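Long-range contacts in chloromuconate cycloisomerase (PDB 4M0X), which is a manganese-binding enzyme of the enolase superfamily, joining an N-terminal capping domain to a C-terminal barrel domain: residues A[31-36]-A[301-306]; A[84-89]-A[110-115]. All coordinates share one frame; numbering follows the deposited sequence.

Both contacts are buried, yet they sit differently in the fold. The centre of contact 1 lies about 11 Å from the centre of the chain, where strand 27-40 of the N-terminal family region joins the start of helix 304-316 of the barrel region. Contact 2, its centre about 20 Å from that of the chain, pairs helices 86-96 and 101-118 inside the N-terminal region and is reached by a second subunit. The first relies on thin contacts beside a polar helix cap; the second has a branched aliphatic side chain on an indole, with a charged chain at its margin. They meet where Val-36 CG1 touches Ala-110 CB at 4.1 Å, because helix 101-118 packs on the strand used in contact 1.

Contact 1. Residues A[31-36]-A[301-306]; sequences QSIVLV and PESSVM
Gln-31, Ile-33 and Ser-303 centre the meeting of strand 27-40 with the turn that leads into helix 304-316. Gln-31 loses the largest area to the other segment. With CG anti to the backbone N (chi1 176°) and a bend at chi2, its side chain leaves the strand and carries its amide end toward the backbone where Pro-301 joins Glu-302. A long, flexible polar residue suits this partly exposed border of the contact.

Further along the same side of the strand, Ile-33 reaches Ser-303 with the tip of its longer branch, CD1 lying 4.1 Å from Ser-303 OG. This approach is simple packing, since the hydroxyl is engaged in other ways. Ser-303 is the N-cap of helix 304-316, and its OG accepts a bond from Val-305 N at 3.2 Å, bent to 143°. The same OG is hydrogen-bonded to Glu-49 of strand 45-51, whose OE1 also bonds Met-306 N. A short hydroxyl side chain can fill this capping role while still offering a surface to isoleucine.

Leu-35 and Val-305 extend the packing, their side chains crossing at about a right angle with CD1 of the leucine 4.0 Å from CG2 of the valine. Pro-301, which follows a cis peptide bond, has its side chain about 9 Å from the manganese ion. The capping domain thus meets the barrel here through light van der Waals packing, apolar only between Leu-35 and Val-305, while Ser-303 OG and Glu-49 take up the backbone N-H groups of Val-305 and Met-306.

Contact 2. Residues A[84-89]-A[110-115]; sequences STIGVA and ALWDDR. Unlike the reference sequence in segment 110-115: Asp-113 (reference Thr), Asp-114 (reference Ser), Arg-115 (reference Ala).
Ile-86 lies over one face of the Trp-112 indole, a CH-pi contact between helices 86-96 and 101-118. CD1 sits 3.9 Å from the centroid of the six-membered ring of Trp-112, only 11° off the ring normal. CG2 of Ile-86 comes down on the same face nearer the pyrrole side, 3.8 Å from Trp-112 NE1. With CG2 anti to the backbone N and CG1 beside that N (chi1 -65°), the beta-branched side chain spreads two methyls over the flat ring, a spread that suits isoleucine to this place. The indole NH has a weak hydrogen bond to Glu-108, one turn earlier in the helix.

Aliphatic packing widens the contact. Ile-86 and Leu-111 run past each other in opposite directions, CG1 of the isoleucine lying 3.9 Å from CB of the leucine. One turn along helix 86-96, the small Ala-89 meets Leu-111 through its CB, 4.3 Å from CD2, a short methyl that touches the leucine without reaching far.

The third kind of contact involves Arg-115, which differs from the reference sequence. Its methylene CD packs against Ile-86 CD1 at 3.9 Å, and a bend at chi2 (74°) turns the chain so that its guanidinium passes Ser-84 obliquely, NE being 3.4 Å from Ser-84 CB. These two residues do not pair through their polar ends: Ser-84 OG is hydrogen-bonded to Asp-82, and Arg-115 NH2 forms a salt bridge with Asp-125 of the second subunit. The chemistry implies a helix pair held by dispersion and CH-pi contacts around one isoleucine, with the charge of Arg-115 paired across the subunit boundary.

Contact 1. Residues A[31-36]-A[301-306]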
# COMPACT_ATOMS: atom_id res chain seq x y z
N GLN A 31 -43.70 19.25 -5.68
CA GLN A 31 -42.97 18.50 -4.67
C GLN A 31 -43.85 17.42 -4.06
O GLN A 31 -45.06 17.60 -3.90
CB GLN A 31 -42.48 19.45 -3.59
CG GLN A 31 -41.78 18.77 -2.45
CD GLN A 31 -40.38 18.35 -2.80
OE1 GLN A 31 -39.44 19.12 -2.66
NE2 GLN A 31 -40.24 17.11 -3.25
N SER A 32 -43.25 16.30 -3.71
CA SER A 32 -44.05 15.19 -3.24
C SER A 32 -43.41 14.62 -2.02
O SER A 32 -42.23 14.28 -2.02
CB SER A 32 -44.15 14.12 -4.32
OG SER A 32 -45.17 14.46 -5.25
N ILE A 33 -44.19 14.53 -0.94
CA ILE A 33 -43.66 14.04 0.32
C ILE A 33 -44.65 13.05 0.89
O ILE A 33 -45.83 13.06 0.52
CB ILE A 33 -43.40 15.19 1.33
CG1 ILE A 33 -44.70 15.69 1.95
CG2 ILE A 33 -42.62 16.33 0.67
CD1 ILE A 33 -44.51 16.59 3.15
N VAL A 34 -44.16 12.18 1.76
CA VAL A 34 -45.06 11.45 2.62
C VAL A 34 -45.01 12.22 3.93
O VAL A 34 -43.92 12.42 4.49
CB VAL A 34 -44.61 9.98 2.80
CG1 VAL A 34 -45.59 9.22 3.69
CG2 VAL A 34 -44.50 9.27 1.46
N LEU A 35 -46.14 12.69 4.43
CA LEU A 35 -46.11 13.29 5.78
C LEU A 35 -46.40 12.26 6.89
O LEU A 35 -47.48 11.70 6.95
CB LEU A 35 -47.03 14.51 5.92
CG LEU A 35 -46.83 15.03 7.34
CD1 LEU A 35 -45.90 16.22 7.33
CD2 LEU A 35 -48.14 15.36 8.03
N VAL A 36 -45.43 12.00 7.76
CA VAL A 36 -45.63 11.01 8.85
C VAL A 36 -46.09 11.68 10.12
O VAL A 36 -45.66 12.80 10.44
CB VAL A 36 -44.40 10.16 9.12
CG1 VAL A 36 -44.53 9.43 10.46
CG2 VAL A 36 -44.23 9.16 7.99
N PRO A 301 -34.39 18.15 -2.41
CA PRO A 301 -34.79 19.11 -1.41
C PRO A 301 -35.96 18.56 -0.62
O PRO A 301 -36.32 17.40 -0.77
CB PRO A 301 -35.21 20.34 -2.24
CG PRO A 301 -35.05 19.94 -3.68
CD PRO A 301 -35.04 18.44 -3.69
N GLU A 302 -36.57 19.41 0.19
CA GLU A 302 -37.62 18.99 1.10
C GLU A 302 -38.50 20.21 1.38
O GLU A 302 -38.16 21.35 1.00
CB GLU A 302 -37.00 18.42 2.39
CG GLU A 302 -36.03 19.33 3.16
CD GLU A 302 -34.97 19.98 2.28
OE1 GLU A 302 -35.15 21.18 1.93
OE2 GLU A 302 -33.98 19.30 1.89
N SER A 303 -39.65 19.96 2.00
CA SER A 303 -40.54 21.02 2.36
C SER A 303 -40.02 21.63 3.66
O SER A 303 -38.91 21.30 4.10
CB SER A 303 -41.90 20.43 2.61
OG SER A 303 -41.81 19.66 3.79
N SER A 304 -40.82 22.49 4.29
CA SER A 304 -40.43 23.05 5.57
C SER A 304 -40.43 22.07 6.73
O SER A 304 -39.75 22.31 7.73
CB SER A 304 -41.24 24.28 5.90
OG SER A 304 -40.79 25.35 5.08
N VAL A 305 -41.16 20.96 6.60
CA VAL A 305 -41.17 19.94 7.66
C VAL A 305 -39.77 19.33 7.93
O VAL A 305 -39.26 19.44 9.06
CB VAL A 305 -42.21 18.83 7.41
CG1 VAL A 305 -42.21 17.80 8.55
CG2 VAL A 305 -43.59 19.43 7.19
N MET A 306 -39.16 18.71 6.91
CA MET A 306 -37.79 18.17 7.00
C MET A 306 -36.73 19.29 7.00
O MET A 306 -35.72 19.21 7.71
CB MET A 306 -37.55 17.16 5.85
CG MET A 306 -36.11 16.62 5.67
SD MET A 306 -35.46 15.60 7.01
CE MET A 306 -36.61 14.22 7.08

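Contact 2. Residues A[84-89]-A[110-115]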
# COMPACT_ATOMS: atom_id res chain seq x y z
N SER A 84 -39.78 7.71 23.88
CA SER A 84 -38.43 8.20 24.20
C SER A 84 -37.30 7.26 23.77
O SER A 84 -36.13 7.63 23.87
CB SER A 84 -38.30 8.51 25.70
OG SER A 84 -38.47 7.32 26.47
N THR A 85 -37.66 6.05 23.32
CA THR A 85 -36.66 5.04 22.95
C THR A 85 -36.43 5.04 21.43
O THR A 85 -36.72 4.06 20.73
CB THR A 85 -36.97 3.61 23.52
OG1 THR A 85 -38.29 3.19 23.16
CG2 THR A 85 -36.90 3.63 25.00
N ILE A 86 -35.90 6.17 20.96
CA ILE A 86 -35.65 6.42 19.53
C ILE A 86 -34.51 5.54 19.04
O ILE A 86 -34.52 5.07 17.89
CB ILE A 86 -35.33 7.91 19.29
CG1 ILE A 86 -36.58 8.75 19.62
CG2 ILE A 86 -34.91 8.19 17.85
CD1 ILE A 86 -36.30 9.90 20.56
N GLY A 87 -33.54 5.30 19.92
CA GLY A 87 -32.42 4.41 19.63
C GLY A 87 -32.89 3.02 19.25
O GLY A 87 -32.51 2.50 18.19
N VAL A 88 -33.73 2.44 20.10
CA VAL A 88 -34.19 1.05 19.89
C VAL A 88 -35.15 0.97 18.71
O VAL A 88 -35.25 -0.07 18.04
CB VAL A 88 -34.88 0.44 21.13
CG1 VAL A 88 -35.12 -1.06 20.92
CG2 VAL A 88 -34.07 0.70 22.39
N ALA A 89 -35.88 2.07 18.50
CA ALA A 89 -36.85 2.13 17.43
C ALA A 89 -36.08 2.11 16.11
O ALA A 89 -36.50 1.47 15.14
CB ALA A 89 -37.70 3.38 17.56
N ALA A 110 -39.87 12.26 12.96
CA ALA A 110 -41.13 12.53 13.65
C ALA A 110 -40.99 12.24 15.13
O ALA A 110 -41.48 13.02 15.95
CB ALA A 110 -42.24 11.69 13.06
N LEU A 111 -40.35 11.12 15.46
CA LEU A 111 -40.03 10.78 16.83
C LEU A 111 -39.24 11.84 17.59
O LEU A 111 -39.55 12.11 18.77
CB LEU A 111 -39.28 9.48 16.86
CG LEU A 111 -40.03 8.25 17.33
CD1 LEU A 111 -41.54 8.43 17.42
CD2 LEU A 111 -39.63 7.10 16.42
N TRP A 112 -38.24 12.44 16.95
CA TRP A 112 -37.51 13.54 17.58
C TRP A 112 -38.36 14.82 17.74
O TRP A 112 -38.32 15.48 18.78
CB TRP A 112 -36.23 13.86 16.84
CG TRP A 112 -35.09 12.93 17.06
CD1 TRP A 112 -34.47 12.16 16.12
CD2 TRP A 112 -34.37 12.72 18.29
NE1 TRP A 112 -33.42 11.46 16.69
CE2 TRP A 112 -33.34 11.78 18.02
CE3 TRP A 112 -34.49 13.23 19.59
CZ2 TRP A 112 -32.45 11.33 19.00
CZ3 TRP A 112 -33.60 12.78 20.57
CH2 TRP A 112 -32.58 11.84 20.26
N ASP A 113 -39.13 15.16 16.71
CA ASP A 113 -40.10 16.25 16.82
C ASP A 113 -41.07 16.10 18.04
O ASP A 113 -41.27 17.02 18.82
CB ASP A 113 -40.88 16.33 15.51
CG ASP A 113 -41.77 17.56 15.43
OD1 ASP A 113 -41.23 18.68 15.34
OD2 ASP A 113 -43.01 17.40 15.42
N ASP A 114 -41.64 14.90 18.17
CA ASP A 114 -42.43 14.48 19.34
C ASP A 114 -41.64 14.76 20.63
O ASP A 114 -42.17 15.33 21.60
CB ASP A 114 -42.74 12.97 19.20
CG ASP A 114 -43.93 12.49 20.06
OD1 ASP A 114 -44.67 13.32 20.65
OD2 ASP A 114 -44.14 11.24 20.14
N ARG A 115 -40.37 14.37 20.64
CA ARG A 115 -39.57 14.49 21.84
C ARG A 115 -39.47 15.95 22.22
O ARG A 115 -39.91 16.36 23.30
CB ARG A 115 -38.20 13.87 21.62
CG ARG A 115 -37.62 13.29 22.88
CD ARG A 115 -38.30 11.98 23.24
NE ARG A 115 -38.02 11.69 24.64
CZ ARG A 115 -38.66 12.25 25.67
NH1 ARG A 115 -39.65 13.11 25.48
NH2 ARG A 115 -38.30 11.94 26.90